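Local coordinates for ORF98 PTP-2 (Cydia pomonella granulosis virus, PDB 6I28), which probably removes phosphate from phosphotyrosine and phosphothreonine or phosphoserine in proteins, acting as a viral dual-specificity phosphatase, at residues A[90-93]-A[94-98]; A[116-119]-A[120-124]. One frame throughout, in Å; residues are numbered along the deposited sequence.

Interaction 1 of 2, residues A[90-93]-A[94-98]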
loop_
_atom_site.group_PDB
_atom_site.type_symbol
_atom_site.label_atom_id
_atom_site.label_comp_id
_atom_site.label_asym_id
_atom_site.label_seq_id
_atom_site.Cartn_x
_atom_site.Cartn_y
_atom_site.Cartn_z
ATOM N N TRP A 90 7.226 0.821 7.415
ATOM C CA TRP A 90 7.447 1.184 8.810
ATOM C C TRP A 90 8.785 1.923 8.972
ATOM O O TRP A 90 8.843 2.984 9.600
ATOM C CB TRP A 90 7.338 -0.074 9.665
ATOM C CG TRP A 90 7.033 0.311 11.118
ATOM C CD1 TRP A 90 5.772 0.417 11.706
ATOM C CD2 TRP A 90 7.956 0.685 12.099
ATOM N NE1 TRP A 90 5.889 0.817 12.983
ATOM C CE2 TRP A 90 7.224 0.992 13.265
ATOM C CE3 TRP A 90 9.346 0.788 12.120
ATOM C CZ2 TRP A 90 7.824 1.399 14.416
ATOM C CZ3 TRP A 90 9.934 1.189 13.253
ATOM C CH2 TRP A 90 9.184 1.496 14.403
ATOM N N LEU A 91 9.828 1.468 8.291
ATOM C CA LEU A 91 11.124 2.093 8.466
ATOM C C LEU A 91 11.211 3.446 7.755
ATOM O O LEU A 91 11.877 4.373 8.269
ATOM C CB LEU A 91 12.220 1.129 7.990
ATOM C CG LEU A 91 12.334 -0.186 8.768
ATOM C CD1 LEU A 91 13.136 -1.245 7.982
ATOM C CD2 LEU A 91 12.982 0.068 10.152
ATOM N N LYS A 92 10.559 3.583 6.593
ATOM C CA LYS A 92 10.514 4.876 5.905
ATOM C C LYS A 92 9.677 5.879 6.668
ATOM O O LYS A 92 10.036 7.055 6.773
ATOM C CB LYS A 92 9.994 4.702 4.495
ATOM C CG LYS A 92 11.043 3.987 3.570
ATOM C CD LYS A 92 12.399 4.705 3.369
ATOM C CE LYS A 92 13.328 3.829 2.559
ATOM N NZ LYS A 92 14.618 4.559 2.329
ATOM N N ILE A 93 8.560 5.438 7.223
ATOM C CA ILE A 93 7.697 6.361 7.940
ATOM C C ILE A 93 8.300 6.730 9.291
ATOM O O ILE A 93 8.476 7.910 9.586
ATOM C CB ILE A 93 6.294 5.766 8.056
ATOM C CG1 ILE A 93 5.665 5.726 6.656
ATOM C CG2 ILE A 93 5.446 6.550 8.998
ATOM C CD1 ILE A 93 4.485 4.793 6.584
ATOM N N HIS A 94 8.645 5.735 10.117
ATOM C CA HIS A 94 9.054 6.002 11.497
ATOM C C HIS A 94 10.535 6.343 11.639
ATOM O O HIS A 94 10.899 7.147 12.504
ATOM C CB HIS A 94 8.702 4.781 12.356
ATOM C CG HIS A 94 7.243 4.654 12.589
ATOM N ND1 HIS A 94 6.432 3.861 11.810
ATOM C CD2 HIS A 94 6.425 5.322 13.438
ATOM C CE1 HIS A 94 5.183 3.988 12.211
ATOM N NE2 HIS A 94 5.153 4.868 13.196
ATOM N N ASN A 95 11.418 5.707 10.894
ATOM C CA ASN A 95 12.834 5.997 11.079
ATOM C C ASN A 95 13.361 7.077 10.149
ATOM O O ASN A 95 14.300 7.804 10.511
ATOM C CB ASN A 95 13.641 4.710 10.916
ATOM C CG ASN A 95 13.316 3.686 12.010
ATOM O OD1 ASN A 95 12.976 2.532 11.735
ATOM N ND2 ASN A 95 13.372 4.123 13.244
ATOM N N GLU A 96 12.796 7.212 8.961
ATOM C CA GLU A 96 13.261 8.208 8.020
ATOM C C GLU A 96 12.228 9.277 7.758
ATOM O O GLU A 96 12.543 10.254 7.091
ATOM C CB GLU A 96 13.639 7.576 6.684
ATOM C CG GLU A 96 14.537 6.428 6.864
ATOM C CD GLU A 96 15.144 5.926 5.586
ATOM O OE1 GLU A 96 14.709 6.372 4.520
ATOM O OE2 GLU A 96 16.099 5.092 5.673
ATOM N N HIS A 97 11.087 9.256 8.434
ATOM C CA HIS A 97 10.075 10.346 8.439
ATOM C C HIS A 97 9.600 10.795 7.052
ATOM O O HIS A 97 9.343 11.983 6.884
ATOM C CB HIS A 97 10.665 11.558 9.165
ATOM C CG HIS A 97 11.043 11.252 10.571
ATOM N ND1 HIS A 97 12.335 11.118 10.959
ATOM C CD2 HIS A 97 10.292 11.019 11.658
ATOM C CE1 HIS A 97 12.376 10.809 12.226
ATOM N NE2 HIS A 97 11.146 10.746 12.679
ATOM N N LYS A 98 9.399 9.855 6.145
ATOM C CA LYS A 98 8.960 10.091 4.794
ATOM C C LYS A 98 7.506 9.698 4.661
ATOM O O LYS A 98 7.010 8.822 5.385
ATOM C CB LYS A 98 9.865 9.292 3.866
ATOM C CG LYS A 98 11.333 9.863 3.790
ATOM C CD LYS A 98 12.272 8.829 3.265
ATOM C CE LYS A 98 13.661 9.475 3.088
ATOM N NZ LYS A 98 14.736 8.439 2.814
#

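Interaction 2 of 2, residues A[116-119]-A[120-124]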
loop_
_atom_site.group_PDB
_atom_site.type_symbol
_atom_site.label_atom_id
_atom_site.label_comp_id
_atom_site.label_asym_id
_atom_site.label_seq_id
_atom_site.Cartn_x
_atom_site.Cartn_y
_atom_site.Cartn_z
ATOM N N ILE A 116 -4.128 -0.858 3.344
ATOM C CA ILE A 116 -5.073 -1.325 4.351
ATOM C C ILE A 116 -4.330 -2.161 5.372
ATOM O O ILE A 116 -4.559 -2.040 6.572
ATOM C CB ILE A 116 -6.230 -2.101 3.688
ATOM C CG1 ILE A 116 -7.166 -1.178 2.889
ATOM C CG2 ILE A 116 -7.050 -2.918 4.741
ATOM C CD1 ILE A 116 -8.336 -1.866 2.142
ATOM N N TYR A 117 -3.398 -2.993 4.915
ATOM C CA TYR A 117 -2.671 -3.864 5.827
ATOM C C TYR A 117 -1.753 -3.055 6.737
ATOM O O TYR A 117 -1.671 -3.316 7.952
ATOM C CB TYR A 117 -1.824 -4.860 5.041
ATOM C CG TYR A 117 -1.005 -5.774 5.957
ATOM C CD1 TYR A 117 -1.583 -6.567 6.879
ATOM C CD2 TYR A 117 0.367 -5.803 5.871
ATOM C CE1 TYR A 117 -0.838 -7.418 7.723
ATOM C CE2 TYR A 117 1.156 -6.612 6.677
ATOM C CZ TYR A 117 0.564 -7.419 7.614
ATOM O OH TYR A 117 1.305 -8.246 8.444
ATOM N N TYR A 118 -1.047 -2.067 6.176
ATOM C CA TYR A 118 -0.293 -1.173 7.015
ATOM C C TYR A 118 -1.124 -0.533 8.095
ATOM O O TYR A 118 -0.685 -0.482 9.245
ATOM C CB TYR A 118 0.430 -0.111 6.182
ATOM C CG TYR A 118 1.315 0.752 7.008
ATOM C CD1 TYR A 118 2.582 0.296 7.341
ATOM C CD2 TYR A 118 0.903 1.984 7.535
ATOM C CE1 TYR A 118 3.413 1.017 8.115
ATOM C CE2 TYR A 118 1.804 2.752 8.314
ATOM C CZ TYR A 118 3.045 2.229 8.618
ATOM O OH TYR A 118 3.972 2.890 9.398
ATOM N N ILE A 119 -2.377 -0.131 7.792
ATOM C CA ILE A 119 -3.220 0.484 8.812
ATOM C C ILE A 119 -3.754 -0.544 9.810
ATOM O O ILE A 119 -3.801 -0.273 11.011
ATOM C CB ILE A 119 -4.339 1.263 8.068
ATOM C CG1 ILE A 119 -3.725 2.494 7.347
ATOM C CG2 ILE A 119 -5.487 1.672 9.008
ATOM C CD1 ILE A 119 -4.713 3.304 6.574
ATOM N N MET A 120 -4.141 -1.743 9.329
ATOM C CA MET A 120 -4.532 -2.827 10.207
ATOM C C MET A 120 -3.451 -3.147 11.216
ATOM O O MET A 120 -3.718 -3.236 12.413
ATOM C CB MET A 120 -4.842 -4.095 9.404
ATOM C CG MET A 120 -5.994 -4.018 8.475
ATOM S SD MET A 120 -6.112 -5.473 7.431
ATOM C CE MET A 120 -6.072 -6.777 8.642
ATOM N N ARG A 121 -2.204 -3.181 10.780
ATOM C CA ARG A 121 -1.178 -3.687 11.657
ATOM C C ARG A 121 -0.590 -2.614 12.576
ATOM O O ARG A 121 -0.275 -2.896 13.741
ATOM C CB ARG A 121 -0.054 -4.309 10.810
ATOM C CG ARG A 121 1.103 -4.825 11.639
ATOM C CD ARG A 121 1.940 -5.791 10.825
ATOM N NE ARG A 121 3.286 -5.999 11.351
ATOM C CZ ARG A 121 4.174 -6.852 10.821
ATOM N NH1 ARG A 121 3.858 -7.598 9.784
ATOM N NH2 ARG A 121 5.384 -6.963 11.338
ATOM N N THR A 122 -0.461 -1.385 12.102
ATOM C CA THR A 122 0.011 -0.320 12.972
ATOM C C THR A 122 -1.059 0.102 13.984
ATOM O O THR A 122 -0.733 0.559 15.090
ATOM C CB THR A 122 0.476 0.908 12.156
ATOM O OG1 THR A 122 -0.563 1.450 11.316
ATOM C CG2 THR A 122 1.761 0.579 11.304
ATOM N N ASN A 123 -2.323 -0.089 13.663
ATOM C CA ASN A 123 -3.398 0.276 14.585
ATOM C C ASN A 123 -3.975 -0.921 15.313
ATOM O O ASN A 123 -4.714 -0.732 16.269
ATOM C CB ASN A 123 -4.501 1.009 13.827
ATOM C CG ASN A 123 -4.085 2.406 13.432
ATOM O OD1 ASN A 123 -4.144 3.326 14.230
ATOM N ND2 ASN A 123 -3.624 2.557 12.219
ATOM N N GLN A 124 -3.605 -2.135 14.920
ATOM C CA GLN A 124 -4.168 -3.360 15.457
ATOM C C GLN A 124 -5.688 -3.285 15.386
ATOM O O GLN A 124 -6.395 -3.318 16.405
ATOM C CB GLN A 124 -3.683 -3.627 16.880
ATOM C CG GLN A 124 -2.240 -3.977 16.901
ATOM C CD GLN A 124 -1.988 -5.340 16.309
ATOM O OE1 GLN A 124 -2.511 -6.340 16.783
ATOM N NE2 GLN A 124 -1.152 -5.386 15.283
#

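Interaction 1 of 2, residues A[90-93]-A[94-98]
W90 and H94, one turn apart near the end of helix 82-95, form an offset stack: the imidazole lies over one face of the indole, 4.0 Å between its centroid and that of the five-membered ring, planes 25° apart. H94 CB sits over the six-membered ring in a CH-pi contact, and I93 CG2 touches the other face of the imidazole, so flat H94 fits between an aromatic and an aliphatic neighbour.

Backbone bonds finish the helix. H94 N donates to W90 O (2.8 Å), N95 N to L91 O, and K98 N to K92 O at 2.9 Å, an i to i+6 bond that closes the end once H97 has taken positive phi.

The charged contacts centre on one oxygen. E96 OE1 receives K92 NZ (2.8 Å) on its syn side and K98 NZ (2.7 Å) on its anti side, from opposite faces of the carboxylate. K92 can reach because its chain bends at chi2 (-61°), whereas K98 comes in extended. Both lysines also bridge D63. Long, flexible lysines suit such sharing, and the two carboxylates would offset the charge of K92 NZ and K98 NZ, which are 3.9 Å apart, probably keeping both lysines protonated.

Interaction 2 of 2, residues A[116-119]-A[120-124]
I116 and M120 open a run of i to i+4 pairs along the last turns of helix 110-123, in the dual-specificity phosphatase domain. M120 N donates to I116 O, and M120 SD rests 3.8 Å from I116 CG2; both side chains also touch A130 of helix 127-137 and L150 of helix 144-151, where branched isoleucine and pliable methionine suit close helix packing.

Y117 and R121 run side by side, with R121 N bonded to Y117 O. At their ends R121 NH1 donates to Y117 OH (3.0 Å), which lies at the guanidinium edge, near its plane, while the ring stands at 82° to that plane. R121 reaches this far with CG anti to its backbone N (chi1 178°) and the chain extended to NE. Outside partners fix both ends: NH1 also bridges E83, and the hydroxyl bonds the terminal carboxylate of E168. A long donor and a phenol thus join the helix to two other parts of the chain.

At Y118 the partner is T122, whose methyl CG2 lies over the phenol face, 3.6 Å from the centroid in a CH-pi contact. With chi1 at 58°, OG1 swings back to donate to Y118 O at 2.8 Å; T122 N binds the same oxygen from the opposite face of the carbonyl plane. Threonine suits the place because its two branches do separate work.

I119 turns its side chain to I14, I125 and V134, while its carbonyl oxygen accepts two bonds from N123, the last helical residue. N123 N reaches I119 O at 3.0 Å, and N123 ND2 adds a second bond of 3.1 Å to that oxygen, on a lone pair and in the planes of both the carbonyl and the amide.

Interactions 1 and 2 come in series along the chain, each near the C-terminal end of a helix: 82-95 for the first, 110-123 for the second, with strand 100-103 of the mixed sheet in between. Their centres are about 15 Å apart, yet the side chains meet directly. Y118 OH of interaction 2 lies 3.3 Å from H94 CE1 and 3.4 Å from I93 CD1 of interaction 1, and T122 CG2 packs against W90 CD1 at 4.0 Å. W90, I93 and H94 of 90-98 therefore face Y118 and T122 of 116-124, packing helices 82-95 and 110-123 against each other within the phosphatase domain.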